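Local coordinates for protein probable glutathione S-transferase (Bordetella bronchiseptica RB50, PDB 3H1N) that is probably a glutathione S-transferase, which would conjugate the thiol of glutathione to electrophilic substrates, and forms a two-subunit assembly, at residues L136-Q141 with P247-A252; K159-F164 with P211-L216; G172-L175 with R180-Y183. All blocks are in the same frame, centred on the assembly; numbering follows the deposited sequence.

Interaction 1 of 3, residues L136-Q141 with P247-A252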
loop_
_atom_site.group_PDB
_atom_site.type_symbol
_atom_site.label_atom_id
_atom_site.label_comp_id
_atom_site.label_asym_id
_atom_site.label_seq_id
_atom_site.Cartn_x
_atom_site.Cartn_y
_atom_site.Cartn_z
ATOM N N LEU B 136 -7.732 -15.934 -11.549
ATOM C CA LEU B 136 -8.348 -17.265 -11.666
ATOM C C LEU B 136 -9.539 -17.381 -10.727
ATOM O O LEU B 136 -9.605 -16.661 -9.729
ATOM C CB LEU B 136 -7.339 -18.380 -11.372
ATOM C CG LEU B 136 -6.083 -18.463 -12.255
ATOM C CD1 LEU B 136 -5.144 -19.577 -11.770
ATOM C CD2 LEU B 136 -6.422 -18.637 -13.749
ATOM N N TYR B 137 -10.464 -18.287 -11.035
ATOM C CA TYR B 137 -11.685 -18.421 -10.242
ATOM C C TYR B 137 -11.400 -19.034 -8.882
ATOM O O TYR B 137 -10.475 -19.838 -8.722
ATOM C CB TYR B 137 -12.739 -19.250 -10.979
ATOM C CG TYR B 137 -13.184 -18.619 -12.274
ATOM C CD1 TYR B 137 -13.883 -17.413 -12.273
ATOM C CD2 TYR B 137 -12.878 -19.210 -13.497
ATOM C CE1 TYR B 137 -14.280 -16.814 -13.461
ATOM C CE2 TYR B 137 -13.272 -18.623 -14.696
ATOM C CZ TYR B 137 -13.975 -17.422 -14.668
ATOM O OH TYR B 137 -14.368 -16.827 -15.852
ATOM N N TYR B 138 -12.214 -18.653 -7.911
ATOM C CA TYR B 138 -12.122 -19.202 -6.566
ATOM C C TYR B 138 -12.162 -20.728 -6.581
ATOM O O TYR B 138 -11.342 -21.377 -5.936
ATOM C CB TYR B 138 -13.228 -18.629 -5.669
ATOM C CG TYR B 138 -13.414 -19.399 -4.375
ATOM C CD1 TYR B 138 -12.397 -19.451 -3.420
ATOM C CD2 TYR B 138 -14.616 -20.062 -4.105
ATOM C CE1 TYR B 138 -12.558 -20.163 -2.238
ATOM C CE2 TYR B 138 -14.792 -20.776 -2.926
ATOM C CZ TYR B 138 -13.766 -20.818 -1.996
ATOM O OH TYR B 138 -13.930 -21.500 -0.816
ATOM N N GLU B 139 -13.097 -21.298 -7.338
ATOM C CA GLU B 139 -13.308 -22.750 -7.345
ATOM C C GLU B 139 -12.040 -23.527 -7.704
ATOM O O GLU B 139 -11.829 -24.631 -7.215
ATOM C CB GLU B 139 -14.456 -23.129 -8.285
ATOM C CG GLU B 139 -15.842 -22.735 -7.763
ATOM C CD GLU B 139 -16.101 -21.227 -7.768
ATOM O OE1 GLU B 139 -15.452 -20.480 -8.546
ATOM O OE2 GLU B 139 -16.964 -20.786 -6.976
ATOM N N ASP B 140 -11.186 -22.925 -8.531
ATOM C CA ASP B 140 -9.967 -23.583 -8.982
ATOM C C ASP B 140 -8.804 -23.481 -7.994
ATOM O O ASP B 140 -7.765 -24.111 -8.185
ATOM C CB ASP B 140 -9.565 -23.050 -10.354
ATOM C CG ASP B 140 -10.594 -23.375 -11.420
ATOM O OD1 ASP B 140 -11.033 -24.548 -11.499
ATOM O OD2 ASP B 140 -10.973 -22.451 -12.166
ATOM N N GLN B 141 -8.995 -22.709 -6.929
ATOM C CA GLN B 141 -7.955 -22.554 -5.903
ATOM C C GLN B 141 -8.546 -22.701 -4.497
ATOM O O GLN B 141 -7.982 -22.200 -3.519
ATOM C CB GLN B 141 -7.186 -21.227 -6.087
ATOM C CG GLN B 141 -8.078 -19.977 -6.124
ATOM C CD GLN B 141 -7.352 -18.743 -6.659
ATOM O OE1 GLN B 141 -6.258 -18.412 -6.210
ATOM N NE2 GLN B 141 -7.971 -18.054 -7.610
ATOM N N PRO B 247 -18.722 -20.010 3.566
ATOM C CA PRO B 247 -18.790 -20.719 4.857
ATOM C C PRO B 247 -17.552 -21.601 5.120
ATOM O O PRO B 247 -17.075 -21.676 6.264
ATOM C CB PRO B 247 -20.058 -21.567 4.717
ATOM C CG PRO B 247 -20.921 -20.780 3.772
ATOM C CD PRO B 247 -19.948 -20.197 2.767
ATOM N N GLU B 248 -17.011 -22.219 4.067
ATOM C CA GLU B 248 -15.855 -23.121 4.207
ATOM C C GLU B 248 -14.555 -22.436 4.662
ATOM O O GLU B 248 -13.663 -23.089 5.217
ATOM C CB GLU B 248 -15.633 -23.949 2.928
ATOM C CG GLU B 248 -15.205 -23.153 1.686
ATOM C CD GLU B 248 -16.368 -22.633 0.852
ATOM O OE1 GLU B 248 -17.505 -22.462 1.374
ATOM O OE2 GLU B 248 -16.139 -22.369 -0.350
ATOM N N LEU B 249 -14.468 -21.123 4.443
ATOM C CA LEU B 249 -13.324 -20.339 4.880
ATOM C C LEU B 249 -13.494 -19.731 6.282
ATOM O O LEU B 249 -12.527 -19.240 6.859
ATOM C CB LEU B 249 -13.008 -19.245 3.842
ATOM C CG LEU B 249 -12.775 -19.719 2.399
ATOM C CD1 LEU B 249 -12.243 -18.565 1.549
ATOM C CD2 LEU B 249 -11.808 -20.903 2.351
ATOM N N ASP B 250 -14.711 -19.794 6.837
ATOM C CA ASP B 250 -14.999 -19.240 8.159
ATOM C C ASP B 250 -14.741 -20.300 9.265
ATOM O O ASP B 250 -14.447 -21.467 8.982
ATOM C CB ASP B 250 -16.466 -18.751 8.188
ATOM C CG ASP B 250 -16.739 -17.656 9.235
ATOM O OD1 ASP B 250 -15.822 -17.188 9.928
ATOM O OD2 ASP B 250 -17.921 -17.265 9.368
ATOM N N GLY B 251 -14.812 -19.874 10.519
ATOM C CA GLY B 251 -14.674 -20.776 11.670
ATOM C C GLY B 251 -14.610 -19.982 12.963
ATOM O O GLY B 251 -14.346 -18.782 12.938
ATOM N N ALA B 252 -14.821 -20.652 14.095
ATOM C CA ALA B 252 -14.763 -19.984 15.400
ATOM C C ALA B 252 -13.367 -19.420 15.671
ATOM O O ALA B 252 -13.208 -18.363 16.294
ATOM C CB ALA B 252 -15.196 -20.937 16.519
ATOM O OXT ALA B 252 -12.357 -19.996 15.264
#

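Interaction 2 of 3, residues K159-F164 with P211-L216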
loop_
_atom_site.group_PDB
_atom_site.type_symbol
_atom_site.label_atom_id
_atom_site.label_comp_id
_atom_site.label_asym_id
_atom_site.label_seq_id
_atom_site.Cartn_x
_atom_site.Cartn_y
_atom_site.Cartn_z
ATOM N N LYS B 159 -4.396 -9.899 14.766
ATOM C CA LYS B 159 -3.263 -8.977 14.809
ATOM C C LYS B 159 -3.643 -7.556 14.343
ATOM O O LYS B 159 -3.342 -6.571 15.022
ATOM C CB LYS B 159 -2.063 -9.485 14.005
ATOM C CG LYS B 159 -0.882 -8.546 14.104
ATOM C CD LYS B 159 0.347 -9.101 13.404
ATOM C CE LYS B 159 1.586 -8.288 13.756
ATOM N NZ LYS B 159 2.788 -8.938 13.184
ATOM N N PHE B 160 -4.263 -7.463 13.174
ATOM C CA PHE B 160 -4.785 -6.193 12.672
ATOM C C PHE B 160 -5.809 -5.569 13.617
ATOM O O PHE B 160 -5.745 -4.378 13.880
ATOM C CB PHE B 160 -5.429 -6.390 11.309
ATOM C CG PHE B 160 -4.443 -6.516 10.186
ATOM C CD1 PHE B 160 -3.744 -5.393 9.733
ATOM C CD2 PHE B 160 -4.241 -7.735 9.560
ATOM C CE1 PHE B 160 -2.869 -5.478 8.680
ATOM C CE2 PHE B 160 -3.328 -7.844 8.496
ATOM C CZ PHE B 160 -2.639 -6.720 8.061
HETATM N N MSE B 161 -6.757 -6.364 14.117
HETATM C CA MSE B 161 -7.805 -5.804 14.960
HETATM C C MSE B 161 -7.256 -5.264 16.284
HETATM O O MSE B 161 -7.637 -4.162 16.720
HETATM C CB MSE B 161 -8.953 -6.806 15.165
HETATM C CG MSE B 161 -9.765 -6.990 13.874
HETATM SE SE MSE B 161 -11.109 -8.366 13.984
HETATM C CE MSE B 161 -12.459 -7.367 14.926
ATOM N N GLN B 162 -6.359 -6.026 16.909
ATOM C CA GLN B 162 -5.665 -5.571 18.122
ATOM C C GLN B 162 -4.894 -4.283 17.857
ATOM O O GLN B 162 -4.890 -3.374 18.686
ATOM C CB GLN B 162 -4.707 -6.641 18.662
ATOM C CG GLN B 162 -4.193 -6.370 20.098
ATOM C CD GLN B 162 -5.294 -6.458 21.153
ATOM O OE1 GLN B 162 -6.062 -5.519 21.354
ATOM N NE2 GLN B 162 -5.370 -7.594 21.829
ATOM N N TYR B 163 -4.251 -4.208 16.696
ATOM C CA TYR B 163 -3.525 -3.002 16.307
ATOM C C TYR B 163 -4.448 -1.786 16.281
ATOM O O TYR B 163 -4.140 -0.763 16.904
ATOM C CB TYR B 163 -2.783 -3.183 14.973
ATOM C CG TYR B 163 -2.083 -1.922 14.535
ATOM C CD1 TYR B 163 -0.893 -1.514 15.148
ATOM C CD2 TYR B 163 -2.622 -1.120 13.527
ATOM C CE1 TYR B 163 -0.253 -0.338 14.767
ATOM C CE2 TYR B 163 -1.978 0.054 13.128
ATOM C CZ TYR B 163 -0.788 0.424 13.746
ATOM O OH TYR B 163 -0.179 1.591 13.359
ATOM N N PHE B 164 -5.600 -1.911 15.618
ATOM C CA PHE B 164 -6.550 -0.805 15.592
ATOM C C PHE B 164 -7.123 -0.476 16.957
ATOM O O PHE B 164 -7.297 0.703 17.278
ATOM C CB PHE B 164 -7.612 -0.985 14.498
ATOM C CG PHE B 164 -7.002 -1.034 13.118
ATOM C CD1 PHE B 164 -6.244 0.042 12.655
ATOM C CD2 PHE B 164 -7.149 -2.155 12.308
ATOM C CE1 PHE B 164 -5.628 0.001 11.384
ATOM C CE2 PHE B 164 -6.543 -2.198 11.022
ATOM C CZ PHE B 164 -5.795 -1.123 10.577
ATOM N N PRO B 211 -13.451 -3.470 22.150
ATOM C CA PRO B 211 -14.566 -2.535 22.406
ATOM C C PRO B 211 -14.374 -1.146 21.755
ATOM O O PRO B 211 -15.345 -0.571 21.267
ATOM C CB PRO B 211 -14.594 -2.431 23.937
ATOM C CG PRO B 211 -13.182 -2.745 24.350
ATOM C CD PRO B 211 -12.752 -3.824 23.402
ATOM N N ARG B 212 -13.150 -0.618 21.735
ATOM C CA ARG B 212 -12.914 0.693 21.100
ATOM C C ARG B 212 -13.128 0.624 19.589
ATOM O O ARG B 212 -13.786 1.501 19.013
ATOM C CB ARG B 212 -11.533 1.269 21.427
ATOM C CG ARG B 212 -11.293 1.562 22.908
ATOM C CD ARG B 212 -10.028 2.395 23.111
ATOM N NE ARG B 212 -8.829 1.577 22.982
ATOM C CZ ARG B 212 -8.254 0.918 23.988
ATOM N NH1 ARG B 212 -8.763 0.976 25.212
ATOM N NH2 ARG B 212 -7.165 0.196 23.772
ATOM N N LEU B 213 -12.606 -0.433 18.967
ATOM C CA LEU B 213 -12.806 -0.679 17.540
ATOM C C LEU B 213 -14.288 -0.816 17.182
ATOM O O LEU B 213 -14.744 -0.263 16.189
ATOM C CB LEU B 213 -12.045 -1.936 17.090
ATOM C CG LEU B 213 -12.199 -2.396 15.636
ATOM C CD1 LEU B 213 -11.702 -1.325 14.662
ATOM C CD2 LEU B 213 -11.428 -3.689 15.413
HETATM N N MSE B 214 -15.029 -1.572 17.974
HETATM C CA MSE B 214 -16.450 -1.758 17.716
HETATM C C MSE B 214 -17.252 -0.485 18.014
HETATM O O MSE B 214 -18.246 -0.191 17.337
HETATM C CB MSE B 214 -16.981 -2.990 18.461
HETATM C CG MSE B 214 -16.242 -4.297 18.062
HETATM SE SE MSE B 214 -15.969 -4.582 16.118
HETATM C CE MSE B 214 -17.850 -4.816 15.687
ATOM N N ALA B 215 -16.809 0.275 19.013
ATOM C CA ALA B 215 -17.371 1.598 19.259
ATOM C C ALA B 215 -17.144 2.517 18.058
ATOM O O ALA B 215 -18.060 3.226 17.645
ATOM C CB ALA B 215 -16.795 2.216 20.529
ATOM N N LEU B 216 -15.935 2.492 17.499
ATOM C CA LEU B 216 -15.624 3.304 16.322
ATOM C C LEU B 216 -16.518 2.920 15.152
ATOM O O LEU B 216 -17.098 3.787 14.494
ATOM C CB LEU B 216 -14.153 3.179 15.932
ATOM C CG LEU B 216 -13.897 4.075 14.707
ATOM C CD1 LEU B 216 -12.865 5.128 14.969
ATOM C CD2 LEU B 216 -13.615 3.284 13.436
#

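Interaction 3 of 3, residues G172-L175 with R180-Y183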
loop_
_atom_site.group_PDB
_atom_site.type_symbol
_atom_site.label_atom_id
_atom_site.label_comp_id
_atom_site.label_asym_id
_atom_site.label_seq_id
_atom_site.Cartn_x
_atom_site.Cartn_y
_atom_site.Cartn_z
ATOM N N GLY B 172 -11.169 10.984 22.772
ATOM C CA GLY B 172 -11.892 11.564 21.647
ATOM C C GLY B 172 -12.663 10.604 20.763
ATOM O O GLY B 172 -13.472 11.044 19.938
ATOM N N GLY B 173 -12.388 9.304 20.906
ATOM C CA GLY B 173 -13.134 8.270 20.202
ATOM C C GLY B 173 -12.857 8.138 18.707
ATOM O O GLY B 173 -13.675 7.557 17.982
ATOM N N TRP B 174 -11.714 8.658 18.251
ATOM C CA TRP B 174 -11.283 8.527 16.857
ATOM C C TRP B 174 -9.821 8.058 16.765
ATOM O O TRP B 174 -9.125 7.924 17.777
ATOM C CB TRP B 174 -11.438 9.848 16.092
ATOM C CG TRP B 174 -12.834 10.409 16.007
ATOM C CD1 TRP B 174 -13.289 11.561 16.582
ATOM C CD2 TRP B 174 -13.951 9.847 15.298
ATOM N NE1 TRP B 174 -14.623 11.755 16.277
ATOM C CE2 TRP B 174 -15.053 10.713 15.497
ATOM C CE3 TRP B 174 -14.130 8.690 14.523
ATOM C CZ2 TRP B 174 -16.313 10.466 14.937
ATOM C CZ3 TRP B 174 -15.391 8.439 13.972
ATOM C CH2 TRP B 174 -16.465 9.324 14.186
ATOM N N LEU B 175 -9.361 7.829 15.540
ATOM C CA LEU B 175 -7.995 7.378 15.298
ATOM C C LEU B 175 -6.952 8.484 15.484
ATOM O O LEU B 175 -5.759 8.200 15.671
ATOM C CB LEU B 175 -7.878 6.782 13.891
ATOM C CG LEU B 175 -8.483 5.382 13.691
ATOM C CD1 LEU B 175 -8.610 5.077 12.184
ATOM C CD2 LEU B 175 -7.664 4.307 14.388
ATOM N N ARG B 180 -12.220 15.164 15.248
ATOM C CA ARG B 180 -13.299 14.683 14.361
ATOM C C ARG B 180 -12.850 13.426 13.612
ATOM O O ARG B 180 -11.674 13.057 13.677
ATOM C CB ARG B 180 -13.716 15.763 13.354
ATOM C CG ARG B 180 -12.572 16.389 12.562
ATOM C CD ARG B 180 -13.080 17.028 11.275
ATOM N NE ARG B 180 -13.337 16.018 10.245
ATOM C CZ ARG B 180 -13.854 16.268 9.043
ATOM N NH1 ARG B 180 -14.042 15.275 8.184
ATOM N NH2 ARG B 180 -14.194 17.504 8.693
ATOM N N TRP B 181 -13.771 12.776 12.896
ATOM C CA TRP B 181 -13.391 11.646 12.030
ATOM C C TRP B 181 -12.431 12.088 10.931
ATOM O O TRP B 181 -12.492 13.230 10.471
ATOM C CB TRP B 181 -14.603 10.913 11.415
ATOM C CG TRP B 181 -15.516 11.749 10.514
ATOM C CD1 TRP B 181 -16.685 12.360 10.881
ATOM C CD2 TRP B 181 -15.342 12.033 9.113
ATOM N NE1 TRP B 181 -17.242 13.011 9.800
ATOM C CE2 TRP B 181 -16.440 12.828 8.705
ATOM C CE3 TRP B 181 -14.362 11.698 8.165
ATOM C CZ2 TRP B 181 -16.585 13.301 7.385
ATOM C CZ3 TRP B 181 -14.506 12.162 6.854
ATOM C CH2 TRP B 181 -15.607 12.955 6.476
ATOM N N SER B 182 -11.541 11.171 10.555
ATOM C CA SER B 182 -10.655 11.314 9.403
ATOM C C SER B 182 -11.042 10.235 8.391
ATOM O O SER B 182 -11.850 9.353 8.703
ATOM C CB SER B 182 -9.197 11.116 9.823
ATOM O OG SER B 182 -8.942 9.738 10.078
ATOM N N TYR B 183 -10.466 10.268 7.186
ATOM C CA TYR B 183 -10.823 9.233 6.218
ATOM C C TYR B 183 -10.416 7.815 6.654
ATOM O O TYR B 183 -11.065 6.848 6.264
ATOM C CB TYR B 183 -10.315 9.560 4.823
ATOM C CG TYR B 183 -8.820 9.619 4.664
ATOM C CD1 TYR B 183 -8.060 8.451 4.569
ATOM C CD2 TYR B 183 -8.167 10.843 4.524
ATOM C CE1 TYR B 183 -6.673 8.505 4.376
ATOM C CE2 TYR B 183 -6.785 10.906 4.324
ATOM C CZ TYR B 183 -6.043 9.735 4.260
ATOM O OH TYR B 183 -4.669 9.784 4.045
#

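Interaction 1 of 3, residues L136-Q141 with P247-A252
Tyr138 and Glu248 approach from opposite directions between a loop and the 3-10 turn 247-249 of the C-terminal tail, whose backbones stay well apart, the nearest CA atoms, those of Tyr138 and Leu249, being 11.6 Å from each other. A chi1 of 166° swings the Tyr138 ring away from its own backbone N, and the phenol spans the gap. The carboxylate lies at the ring's edge, in its plane, near the CE2 side. Tyr138 OH donates to Glu248 OE2 in a very short hydrogen bond of 2.4 Å, a separation that may partly reflect the model, so its exact length is doubtful; the ring and carboxylate planes are turned 38° apart. A bend at chi2 (-89°) folds the Glu248 chain so that its acid group comes to the phenol. The same OE2 also accepts from Gln142 NE2, so two donors hold this oxygen.

Leu249 supplies the apolar half of the contact. Its CG is 3.9 Å from Tyr138 OH, and its CD1 approaches Tyr138 CE1 at 4.1 Å, on the ring flank away from the acid. The meeting joins the C-terminal tail, which runs beside helix 142-167 in the all-helical domain of the glutathione S-transferase fold, to the loop leading into that helix. Tyr138 stacks on Tyr246 and packs on Ala145, which Leu249 also touches.

Behind the phenol, the loop is braced by Gln141, the N-cap residue of helix 142-167. Its NE2 gives a hydrogen bond of 3.3 Å to Tyr137 O from above the carbonyl plane, while Asp140 N reaches that oxygen from the opposite face.

Interaction 2 of 3, residues K159-F164 with P211-L216
Leu213 projects from helix 211-221 toward helix 142-167, where its two methyls find different partners. Apolar packing carries the whole of the direct side-chain contact. CD2 meets the selenomethionine Met161, lying 3.9 Å from its CE and 4.0 Å from its CB; the two side chains cross at about a right angle. Met161 runs extended as far as SE and then turns at chi3 (80°), which brings the terminal CE back to this methyl. CD1 takes the other neighbour, resting 4.1 Å from Phe164 CB. Only the root of Phe164 is touched in this way, since its ring leads off toward Thr117 and Ile118 of helix 105-127. Leu188 of helix 183-198 touches both Leu213 and Phe164, so this is a joint between helices of the C-terminal helical bundle of the glutathione S-transferase fold.

Polar bonds come from the next residue along helix 142-167. There the carboxylate of Glu165 accepts from Arg212 N through OE2 and from Leu213 N through OE1, holding two backbone N-H groups in the first turn of helix 211-221. Aromatic contacts lie toward the second subunit, whose Phe72 stacks with Phe160 and meets Tyr163 edge-to-face.

Interaction 3 of 3, residues G172-L175 with R180-Y183
Trp174 lays one face of its indole over the backbone where Arg180 passes into Trp181. Trp174 CD1 is 3.5 Å from Arg180 C, and Trp174 CE2 is 3.6 Å from Trp181 N, so the peptide lies against the ring. Further across the same indole, Trp181 CB sits 3.6 Å from the centroid of the six-membered ring and 11° off its normal, a CH-pi contact. The Trp181 indole then turns its edge to that face in a T-shaped pair, with planes at 69° and the six- and five-membered ring centroids 5.8 Å apart.

What sets the second indole in this pose begins at its own backbone. Its CG lies between the backbone N and the carbonyl carbon (chi1 61°), and the ring extends away from Trp174 until NE1 donates to Glu225 OE1. Arg180 curls back beneath it: NE bonds Trp181 O at 2.9 Å, close to straight and in the carbonyl plane, while NH1 comes over one face of the Trp181 ring.

Further out, Trp174 packs on Leu216 of helix 211-221. Asp185, three residues past the N-cap Ser182, accepts from Ser182 N through OD2 and from Leu175 N through OD1, tying both arms of the loop to helix 183-198. Trp181, just before the N-cap, packs on Leu186. The Ser-Tyr-Ala-Asp sequence and these contacts are consistent with the N-capping box and hydrophobic staple known at this helix start in glutathione S-transferases.

The three interactions are nested along the chain: interaction 3 closes a short loop inside the span closed by interaction 2, which itself lies within that closed by interaction 1. Helix 142-167 connects the first two, following directly on residues 136-141 and carrying residues 159-164 near its other end; their centres lie about 25 Å apart and the two contacts do not touch. Interactions 2 and 3 have centres about 13 Å apart and meet directly, Leu216 CD1 lying 3.8 Å from Trp174 CE3. The centres of interactions 1 and 3 are about 34 Å apart, on opposite sides of the chain's centre. Together they join the tail, helices and connecting loop of the helical domain, leaving the four-stranded sheet aside.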